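Local coordinates for protein Rio2 kinase (Chaetomium thermophilum, PDB 4GYI) that probably phosphorylates serine and threonine residues of proteins with ATP and magnesium, and is an atypical RIO-family kinase acting on the maturing pre-40S ribosomal subunit, at residues A22-S27 with G80-L85; L85-H90 with K122-H127; R93-S98 with P180-R185. One frame throughout, in Å; residues are numbered along the deposited sequence.

Contact 1 (A22-S27 with G80-L85); sequences AVEMGS and GGLDYL
Segments 22-27 and 80-85, on helices 14-26 and 79-92, come nearest at the CA atoms of Glu24 and Leu82, 7.9 Å apart. The first helix is at its last turn here, and Ser27 is the first residue to leave it. Glu24 is the one residue of 22-27 that touches 80-85. Its CG is anti to the backbone N (chi1 -178°); with the chain extended beyond it, the side chain reaches across to the second helix. Leu85 runs alongside in the opposite direction. Its CD1 methyl rests on Glu24 CB at 3.7 Å and reaches OE1 of the same glutamate at 3.6 Å. Leu85 CD1 lies over one face of the carboxylate. Leu82 crosses Glu24 at about a right angle. Its CD1 approaches Glu24 OE2 to 3.9 Å, obliquely and from the same side of the carboxylate plane. The leucines thus pack on the glutamate chain and on part of its flat end. They offer the oxygens no hydrogen bond. The charge is met instead by Arg185 NE, which forms a salt bridge with OE2. This pairing probably favours the ionised carboxylate beside the leucines. Leu77 of strand 75-77 touches Glu24, Leu82 and Leu85, and Leu20 and Thr21 also pack on Leu85. At the helix end Ser27 OG is 2.8 Å from Glu24 O, within the same segment. The contact joins two helices of the Rio2 N-terminal domain. This domain belongs to the helix-turn-helix clan and has the winged-helix fold known for the Rio2 family.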
loop_
_atom_site.group_PDB
_atom_site.type_symbol
_atom_site.label_atom_id
_atom_site.label_comp_id
_atom_site.label_asym_id
_atom_site.label_seq_id
_atom_site.Cartn_x
_atom_site.Cartn_y
_atom_site.Cartn_z
ATOM N N ALA A 22 20.044 -13.021 4.177
ATOM C CA ALA A 22 20.281 -14.370 3.672
ATOM C C ALA A 22 19.064 -15.272 3.832
ATOM O O ALA A 22 18.801 -16.125 2.984
ATOM C CB ALA A 22 21.504 -15.000 4.367
ATOM N N VAL A 23 18.337 -15.110 4.930
ATOM C CA VAL A 23 17.116 -15.891 5.121
ATOM C C VAL A 23 16.076 -15.453 4.090
ATOM O O VAL A 23 15.376 -16.276 3.491
ATOM C CB VAL A 23 16.551 -15.728 6.536
ATOM C CG1 VAL A 23 15.194 -16.404 6.640
ATOM C CG2 VAL A 23 17.529 -16.295 7.557
ATOM N N GLU A 24 16.006 -14.146 3.862
ATOM C CA GLU A 24 15.113 -13.635 2.845
ATOM C C GLU A 24 15.425 -14.241 1.471
ATOM O O GLU A 24 14.527 -14.703 0.779
ATOM C CB GLU A 24 15.167 -12.107 2.777
ATOM C CG GLU A 24 14.191 -11.543 1.748
ATOM C CD GLU A 24 14.406 -10.071 1.465
ATOM O OE1 GLU A 24 15.550 -9.594 1.595
ATOM O OE2 GLU A 24 13.426 -9.393 1.109
ATOM N N MET A 25 16.693 -14.236 1.079
ATOM C CA MET A 25 17.053 -14.713 -0.258
ATOM C C MET A 25 16.826 -16.202 -0.418
ATOM O O MET A 25 16.421 -16.659 -1.478
ATOM C CB MET A 25 18.500 -14.386 -0.582
ATOM C CG MET A 25 18.724 -12.963 -1.014
ATOM S SD MET A 25 20.478 -12.562 -0.924
ATOM C CE MET A 25 20.465 -10.864 -1.502
ATOM N N GLY A 26 17.092 -16.950 0.644
ATOM C CA GLY A 26 16.927 -18.391 0.632
ATOM C C GLY A 26 15.484 -18.847 0.684
ATOM O O GLY A 26 15.191 -20.005 0.407
ATOM N N SER A 27 14.575 -17.948 1.045
ATOM C CA SER A 27 13.163 -18.306 1.088
ATOM C C SER A 27 12.486 -17.992 -0.235
ATOM O O SER A 27 11.276 -18.115 -0.358
ATOM C CB SER A 27 12.433 -17.632 2.253
ATOM O OG SER A 27 12.632 -16.238 2.249
ATOM N N GLY A 80 7.746 -9.458 10.883
ATOM C CA GLY A 80 8.585 -8.447 11.506
ATOM C C GLY A 80 9.924 -8.370 10.798
ATOM O O GLY A 80 10.452 -7.283 10.556
ATOM N N GLY A 81 10.469 -9.534 10.448
ATOM C CA GLY A 81 11.734 -9.598 9.728
ATOM C C GLY A 81 11.720 -8.853 8.402
ATOM O O GLY A 81 12.655 -8.102 8.092
ATOM N N LEU A 82 10.647 -9.044 7.631
ATOM C CA LEU A 82 10.464 -8.358 6.347
ATOM C C LEU A 82 10.343 -6.838 6.527
ATOM O O LEU A 82 10.978 -6.066 5.803
ATOM C CB LEU A 82 9.223 -8.925 5.615
ATOM C CG LEU A 82 9.061 -8.554 4.131
ATOM C CD1 LEU A 82 10.178 -9.197 3.289
ATOM C CD2 LEU A 82 7.681 -8.926 3.586
ATOM N N ASP A 83 9.504 -6.420 7.483
ATOM C CA ASP A 83 9.396 -5.009 7.904
ATOM C C ASP A 83 10.797 -4.417 8.116
ATOM O O ASP A 83 11.163 -3.402 7.513
ATOM C CB ASP A 83 8.619 -4.890 9.235
ATOM C CG ASP A 83 7.141 -5.290 9.121
ATOM O OD1 ASP A 83 6.642 -5.500 7.991
ATOM O OD2 ASP A 83 6.468 -5.370 10.182
ATOM N N TYR A 84 11.584 -5.082 8.967
ATOM C CA TYR A 84 12.935 -4.611 9.291
ATOM C C TYR A 84 13.796 -4.495 8.037
ATOM O O TYR A 84 14.469 -3.490 7.836
ATOM C CB TYR A 84 13.620 -5.534 10.301
ATOM C CG TYR A 84 13.388 -5.168 11.752
ATOM C CD1 TYR A 84 14.447 -5.130 12.658
ATOM C CD2 TYR A 84 12.116 -4.874 12.221
ATOM C CE1 TYR A 84 14.239 -4.817 13.991
ATOM C CE2 TYR A 84 11.901 -4.551 13.550
ATOM C CZ TYR A 84 12.963 -4.527 14.429
ATOM O OH TYR A 84 12.740 -4.209 15.748
ATOM N N LEU A 85 13.752 -5.523 7.190
ATOM C CA LEU A 85 14.503 -5.499 5.940
ATOM C C LEU A 85 14.084 -4.331 5.058
ATOM O O LEU A 85 14.930 -3.672 4.471
ATOM C CB LEU A 85 14.341 -6.813 5.178
ATOM C CG LEU A 85 15.137 -7.977 5.751
ATOM C CD1 LEU A 85 14.710 -9.281 5.109
ATOM C CD2 LEU A 85 16.638 -7.739 5.560
#

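Contact 2 (L85-H90 with K122-H127). With ADP (adenosine-5'-diphosphate), chain B; EDO (1,2-ethanediol), chain D.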
loop_
_atom_site.group_PDB
_atom_site.type_symbol
_atom_site.label_atom_id
_atom_site.label_comp_id
_atom_site.label_asym_id
_atom_site.label_seq_id
_atom_site.Cartn_x
_atom_site.Cartn_y
_atom_site.Cartn_z
ATOM N N LEU A 85 13.752 -5.523 7.190
ATOM C CA LEU A 85 14.503 -5.499 5.940
ATOM C C LEU A 85 14.084 -4.331 5.058
ATOM O O LEU A 85 14.930 -3.672 4.471
ATOM C CB LEU A 85 14.341 -6.813 5.178
ATOM C CG LEU A 85 15.137 -7.977 5.751
ATOM C CD1 LEU A 85 14.710 -9.281 5.109
ATOM C CD2 LEU A 85 16.638 -7.739 5.560
ATOM N N ALA A 86 12.778 -4.079 4.971
ATOM C CA ALA A 86 12.289 -2.933 4.209
ATOM C C ALA A 86 12.825 -1.621 4.769
ATOM O O ALA A 86 13.282 -0.774 4.026
ATOM C CB ALA A 86 10.757 -2.907 4.188
ATOM N N LEU A 87 12.737 -1.449 6.085
ATOM C CA LEU A 87 13.214 -0.224 6.727
ATOM C C LEU A 87 14.705 -0.007 6.498
ATOM O O LEU A 87 15.150 1.110 6.249
ATOM C CB LEU A 87 12.938 -0.249 8.229
ATOM C CG LEU A 87 11.559 0.213 8.690
ATOM C CD1 LEU A 87 11.382 -0.069 10.173
ATOM C CD2 LEU A 87 11.386 1.697 8.396
ATOM N N HIS A 88 15.467 -1.089 6.594
ATOM C CA HIS A 88 16.908 -1.052 6.394
ATOM C C HIS A 88 17.243 -0.535 4.996
ATOM O O HIS A 88 18.136 0.300 4.809
ATOM C CB HIS A 88 17.472 -2.456 6.585
ATOM C CG HIS A 88 18.951 -2.486 6.775
ATOM N ND1 HIS A 88 19.567 -1.953 7.888
ATOM C CD2 HIS A 88 19.940 -2.972 5.992
ATOM C CE1 HIS A 88 20.872 -2.116 7.785
ATOM N NE2 HIS A 88 21.125 -2.733 6.645
ATOM N N THR A 89 16.504 -1.031 4.014
ATOM C CA THR A 89 16.681 -0.598 2.642
ATOM C C THR A 89 16.344 0.888 2.506
ATOM O O THR A 89 17.085 1.635 1.866
ATOM C CB THR A 89 15.826 -1.449 1.687
ATOM O OG1 THR A 89 16.300 -2.794 1.722
ATOM C CG2 THR A 89 15.898 -0.936 0.255
ATOM N N HIS A 90 15.243 1.321 3.116
ATOM C CA HIS A 90 14.891 2.742 3.067
ATOM C C HIS A 90 15.947 3.606 3.776
ATOM O O HIS A 90 16.255 4.704 3.328
ATOM C CB HIS A 90 13.523 3.006 3.694
ATOM C CG HIS A 90 12.376 2.428 2.929
ATOM N ND1 HIS A 90 12.171 2.682 1.589
ATOM C CD2 HIS A 90 11.355 1.628 3.323
ATOM C CE1 HIS A 90 11.081 2.051 1.188
ATOM N NE2 HIS A 90 10.566 1.403 2.219
ATOM N N LYS A 122 7.479 12.233 6.013
ATOM C CA LYS A 122 6.859 11.513 4.911
ATOM C C LYS A 122 6.061 10.342 5.478
ATOM O O LYS A 122 6.170 10.029 6.668
ATOM C CB LYS A 122 7.938 10.975 3.968
ATOM C CG LYS A 122 8.975 12.002 3.566
ATOM C CD LYS A 122 10.270 11.319 3.205
ATOM C CE LYS A 122 11.378 12.324 3.000
ATOM N NZ LYS A 122 11.270 13.061 1.705
ATOM N N VAL A 123 5.265 9.689 4.628
ATOM C CA VAL A 123 4.480 8.539 5.061
ATOM C C VAL A 123 5.101 7.235 4.597
ATOM O O VAL A 123 5.540 7.119 3.460
ATOM C CB VAL A 123 3.024 8.631 4.536
ATOM C CG1 VAL A 123 2.326 7.272 4.561
ATOM C CG2 VAL A 123 2.245 9.646 5.346
ATOM N N LEU A 124 5.166 6.265 5.502
ATOM C CA LEU A 124 5.552 4.919 5.135
ATOM C C LEU A 124 4.300 4.043 5.185
ATOM O O LEU A 124 3.645 3.945 6.220
ATOM C CB LEU A 124 6.602 4.379 6.103
ATOM C CG LEU A 124 6.965 2.902 5.908
ATOM C CD1 LEU A 124 7.747 2.711 4.618
ATOM C CD2 LEU A 124 7.758 2.385 7.085
ATOM N N LYS A 125 3.944 3.435 4.065
ATOM C CA LYS A 125 2.782 2.547 4.055
ATOM C C LYS A 125 3.282 1.113 3.984
ATOM O O LYS A 125 4.138 0.800 3.165
ATOM C CB LYS A 125 1.864 2.842 2.868
ATOM C CG LYS A 125 0.588 1.951 2.801
ATOM C CD LYS A 125 -0.294 2.395 1.643
ATOM C CE LYS A 125 -1.543 1.506 1.471
ATOM N NZ LYS A 125 -2.529 2.151 0.543
ATOM N N ILE A 126 2.766 0.262 4.865
ATOM C CA ILE A 126 3.159 -1.138 4.908
ATOM C C ILE A 126 1.948 -2.001 4.588
ATOM O O ILE A 126 0.968 -1.964 5.308
ATOM C CB ILE A 126 3.675 -1.513 6.316
ATOM C CG1 ILE A 126 4.847 -0.581 6.703
ATOM C CG2 ILE A 126 4.114 -2.983 6.351
ATOM C CD1 ILE A 126 5.407 -0.830 8.114
ATOM N N HIS A 127 1.999 -2.763 3.505
ATOM C CA HIS A 127 0.853 -3.569 3.122
ATOM C C HIS A 127 0.749 -4.838 3.958
ATOM O O HIS A 127 1.758 -5.506 4.231
ATOM C CB HIS A 127 0.886 -3.897 1.629
ATOM C CG HIS A 127 0.569 -2.730 0.745
ATOM N ND1 HIS A 127 -0.720 -2.407 0.374
ATOM C CD2 HIS A 127 1.371 -1.805 0.163
ATOM C CE1 HIS A 127 -0.701 -1.344 -0.411
ATOM N NE2 HIS A 127 0.556 -0.958 -0.555
HETATM P PB ADP B . -5.376 1.521 3.598
HETATM O O1B ADP B . -5.023 0.696 4.812
HETATM O O2B ADP B . -6.794 2.016 3.460
HETATM O O3B ADP B . -4.832 0.714 2.335
HETATM P PA ADP B . -4.575 4.180 2.804
HETATM O O1A ADP B . -6.024 4.306 2.420
HETATM O O2A ADP B . -3.529 4.362 1.712
HETATM O O3A ADP B . -4.341 2.779 3.567
HETATM O "O5'" ADP B . -4.324 5.176 4.029
HETATM C "C5'" ADP B . -5.115 5.046 5.218
HETATM C "C4'" ADP B . -5.230 6.404 5.909
HETATM O "O4'" ADP B . -3.924 6.947 6.168
HETATM C "C3'" ADP B . -5.938 7.477 5.083
HETATM O "O3'" ADP B . -7.363 7.464 5.221
HETATM C "C2'" ADP B . -5.336 8.765 5.604
HETATM O "O2'" ADP B . -5.898 9.091 6.881
HETATM C "C1'" ADP B . -3.920 8.359 5.925
HETATM N N9 ADP B . -2.972 8.573 4.814
HETATM C C8 ADP B . -2.520 7.621 3.976
HETATM N N7 ADP B . -1.618 8.127 3.094
HETATM C C5 ADP B . -1.488 9.434 3.401
HETATM C C6 ADP B . -0.696 10.565 2.888
HETATM N N6 ADP B . 0.151 10.385 1.854
HETATM N N1 ADP B . -0.847 11.764 3.487
HETATM C C2 ADP B . -1.681 11.955 4.533
HETATM N N3 ADP B . -2.427 10.973 5.055
HETATM C C4 ADP B . -2.376 9.721 4.533
HETATM C C1 EDO D . 1.995 -9.782 5.060
HETATM O O1 EDO D . 0.923 -9.063 4.442
HETATM C C2 EDO D . 2.784 -8.823 5.934
HETATM O O2 EDO D . 3.085 -7.676 5.160
#
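Leu124 packs both of its methyl branches against helix 79-92, and this is the tight part of the contact. Its CD2 meets Leu87 CD2 at 3.9 Å, and its CD1 lies 3.9 Å from His90 NE2. The side chain reaches the helix because CG stands anti to the backbone N (chi1 173°). The fork of the leucine then divides between the two helix residues. No hydrogen bond crosses here. His90 NE2 is hydrogen-bonded to Thr187 OG1, which should limit rotation of the ring. Val189, Met112 and Val114 also pack on Leu124. The packing is looser toward Ala86, whose CB stays 6.4 Å from Leu124 CD1 and touches Thr187 instead. His88 and Thr89, partly exposed, do not touch the strand; His88 stacks with Trp17.

The neighbours of Leu124 along the strand serve the nucleotide. Val123 CG2 sits over the face of the adenine, 3.9 Å from ADP C6. Lys125 NZ bonds ADP O2A at 2.7 Å. It also pairs with Glu163 of helix 149-172, the lysine-glutamate pair familiar in protein kinases. Strand 121-127 lies between strands 109-115 and 187-191, with helix 79-92 packed on one side and ADP bound on the other.

Contact 3 (R93-S98 with P180-R185); sequences RKDVYS and PIAQSR. With EDO (1,2-ethanediol), chain E.
The carboxylate of Asp95 turns one face to two residues of strand 180-184. The CB methyl of Ala182 stands almost straight above Asp95 OD2 at 3.4 Å. On the same face, Ile181 CG2 lies above Asp95 OD1 at 4.1 Å. Arg93 CB comes in obliquely from the other face, 3.7 Å from Asp95 OD2. These two methyls over the face are the nearest atoms of 180-185 to the carboxylate oxygens, and none from that segment sits at its edges. The group is placed by chi1 of -69°, which sets CG beside the backbone N and anti to the carbonyl carbon. Ile181 and Ala182 form a classic beta bulge opposite Val189, consistent with both side chains turning to Asp95.

The second flat group is the amide of Gln183, whose CB points away from 93-98. A bound ethanediol, probably from the crystallisation liquor, donates from O2 to Gln183 OE1 at 3.3 Å. The same O2 accepts from Gln183 NE2, with an N-H...O angle of 146°. One water joins the segments: it donates to Gln183 O and accepts weakly from Arg93 NE at 3.2 Å. Across the contact itself there is no direct hydrogen bond.

Lys94 ends helix 79-92 with a Schellman motif, and the chain then turns into strand 98-105. Strand 180-184 is one of the two outermost strands of the five-stranded antiparallel sheet, paired with 187-191. Helix 149-172 packs against it through Phe164, which touches Pro180 and Gln183. Ser184 of this strand touches Thr89 and His90 of helix 79-92.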
loop_
_atom_site.group_PDB
_atom_site.type_symbol
_atom_site.label_atom_id
_atom_site.label_comp_id
_atom_site.label_asym_id
_atom_site.label_seq_id
_atom_site.Cartn_x
_atom_site.Cartn_y
_atom_site.Cartn_z
ATOM N N ARG A 93 19.282 3.704 1.572
ATOM C CA ARG A 93 19.109 4.570 0.409
ATOM C C ARG A 93 18.825 5.997 0.842
ATOM O O ARG A 93 18.653 6.872 -0.002
ATOM C CB ARG A 93 17.961 4.073 -0.486
ATOM C CG ARG A 93 18.100 2.631 -0.957
ATOM C CD ARG A 93 17.288 2.366 -2.231
ATOM N NE ARG A 93 17.198 0.938 -2.538
ATOM C CZ ARG A 93 18.149 0.236 -3.154
ATOM N NH1 ARG A 93 19.276 0.830 -3.536
ATOM N NH2 ARG A 93 17.979 -1.061 -3.387
ATOM N N LYS A 94 18.747 6.203 2.158
ATOM C CA LYS A 94 18.590 7.520 2.787
ATOM C C LYS A 94 17.228 8.170 2.553
ATOM O O LYS A 94 17.094 9.398 2.521
ATOM C CB LYS A 94 19.740 8.464 2.414
ATOM C CG LYS A 94 21.107 7.936 2.833
ATOM C CD LYS A 94 22.197 8.969 2.602
ATOM C CE LYS A 94 23.600 8.356 2.679
ATOM N NZ LYS A 94 24.010 7.953 4.057
ATOM N N ASP A 95 16.210 7.330 2.418
ATOM C CA ASP A 95 14.852 7.819 2.275
ATOM C C ASP A 95 14.203 7.972 3.646
ATOM O O ASP A 95 13.334 8.823 3.842
ATOM C CB ASP A 95 14.046 6.904 1.346
ATOM C CG ASP A 95 14.520 6.999 -0.108
ATOM O OD1 ASP A 95 14.684 8.138 -0.609
ATOM O OD2 ASP A 95 14.756 5.946 -0.740
ATOM N N VAL A 96 14.658 7.165 4.600
ATOM C CA VAL A 96 14.119 7.210 5.949
ATOM C C VAL A 96 15.242 7.332 6.963
ATOM O O VAL A 96 16.181 6.543 6.939
ATOM C CB VAL A 96 13.319 5.944 6.267
ATOM C CG1 VAL A 96 12.997 5.891 7.752
ATOM C CG2 VAL A 96 12.048 5.893 5.430
ATOM N N TYR A 97 15.150 8.317 7.849
ATOM C CA TYR A 97 16.164 8.491 8.886
ATOM C C TYR A 97 15.635 8.075 10.256
ATOM O O TYR A 97 16.349 7.450 11.044
ATOM C CB TYR A 97 16.665 9.938 8.916
ATOM C CG TYR A 97 17.753 10.182 9.929
ATOM C CD1 TYR A 97 19.014 9.630 9.765
ATOM C CD2 TYR A 97 17.523 10.971 11.050
ATOM C CE1 TYR A 97 20.022 9.850 10.697
ATOM C CE2 TYR A 97 18.520 11.200 11.986
ATOM C CZ TYR A 97 19.769 10.637 11.804
ATOM O OH TYR A 97 20.767 10.853 12.727
ATOM N N SER A 98 14.377 8.426 10.524
ATOM C CA SER A 98 13.715 8.093 11.776
ATOM C C SER A 98 12.265 7.723 11.518
ATOM O O SER A 98 11.681 8.092 10.491
ATOM C CB SER A 98 13.746 9.277 12.729
ATOM O OG SER A 98 13.150 10.394 12.107
ATOM N N PRO A 180 5.044 9.888 -4.976
ATOM C CA PRO A 180 5.676 8.625 -4.592
ATOM C C PRO A 180 7.179 8.853 -4.441
ATOM O O PRO A 180 7.785 9.519 -5.283
ATOM C CB PRO A 180 5.391 7.719 -5.791
ATOM C CG PRO A 180 5.368 8.671 -6.978
ATOM C CD PRO A 180 4.804 9.989 -6.431
ATOM N N ILE A 181 7.787 8.315 -3.393
ATOM C CA ILE A 181 9.212 8.579 -3.171
ATOM C C ILE A 181 10.103 7.345 -3.310
ATOM O O ILE A 181 11.144 7.408 -3.937
ATOM C CB ILE A 181 9.457 9.251 -1.812
ATOM C CG1 ILE A 181 8.726 10.600 -1.758
ATOM C CG2 ILE A 181 10.949 9.433 -1.566
ATOM C CD1 ILE A 181 8.616 11.177 -0.360
ATOM N N ALA A 182 9.703 6.222 -2.725
ATOM C CA ALA A 182 10.510 5.015 -2.846
ATOM C C ALA A 182 9.643 3.814 -2.575
ATOM O O ALA A 182 8.556 3.950 -2.036
ATOM C CB ALA A 182 11.671 5.052 -1.874
ATOM N N GLN A 183 10.123 2.632 -2.933
ATOM C CA GLN A 183 9.338 1.426 -2.705
ATOM C C GLN A 183 10.279 0.284 -2.377
ATOM O O GLN A 183 11.264 0.074 -3.078
ATOM C CB GLN A 183 8.487 1.102 -3.947
ATOM C CG GLN A 183 7.550 -0.089 -3.782
ATOM C CD GLN A 183 8.225 -1.420 -4.070
ATOM O OE1 GLN A 183 8.944 -1.559 -5.056
ATOM N NE2 GLN A 183 8.006 -2.399 -3.199
ATOM N N SER A 184 10.004 -0.450 -1.310
ATOM C CA SER A 184 10.804 -1.639 -1.040
ATOM C C SER A 184 9.936 -2.762 -0.510
ATOM O O SER A 184 9.220 -2.580 0.467
ATOM C CB SER A 184 11.932 -1.338 -0.060
ATOM O OG SER A 184 12.668 -2.520 0.239
ATOM N N ARG A 185 9.988 -3.920 -1.167
ATOM C CA ARG A 185 9.205 -5.071 -0.733
ATOM C C ARG A 185 7.707 -4.716 -0.610
ATOM O O ARG A 185 7.080 -4.292 -1.587
ATOM C CB ARG A 185 9.782 -5.637 0.572
ATOM C CG ARG A 185 11.200 -6.139 0.412
ATOM C CD ARG A 185 11.915 -6.191 1.746
ATOM N NE ARG A 185 13.245 -6.798 1.667
ATOM C CZ ARG A 185 14.380 -6.111 1.536
ATOM N NH1 ARG A 185 14.366 -4.786 1.443
ATOM N NH2 ARG A 185 15.523 -6.750 1.493
HETATM C C1 EDO E . 11.870 -5.892 -3.185
HETATM O O1 EDO E . 10.902 -6.879 -3.588
HETATM C C2 EDO E . 11.604 -4.567 -3.890
HETATM O O2 EDO E . 10.217 -4.459 -4.246
HETATM O O HOH W 1 14.062 1.419 -2.255
#

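From the N terminus, contact 1 closes first. It folds helix 14-26 back on helix 79-92 across the intervening helices and strands of the N-terminal domain. Contact 2 opens where contact 1 ends, since both use Leu85, and it ties that same helix to strand 121-127 of the kinase sheet. Contact 3 opens before contact 2 has closed, so these two cross. It joins the exit of helix 79-92 to the edge strand of the same sheet. Arg185 draws the three together: it pairs with Glu24 at contact 1 and bonds Thr89 OG1 within 85-90. Helix 79-92 thus couples the winged-helix domain to the nucleotide-binding lobe.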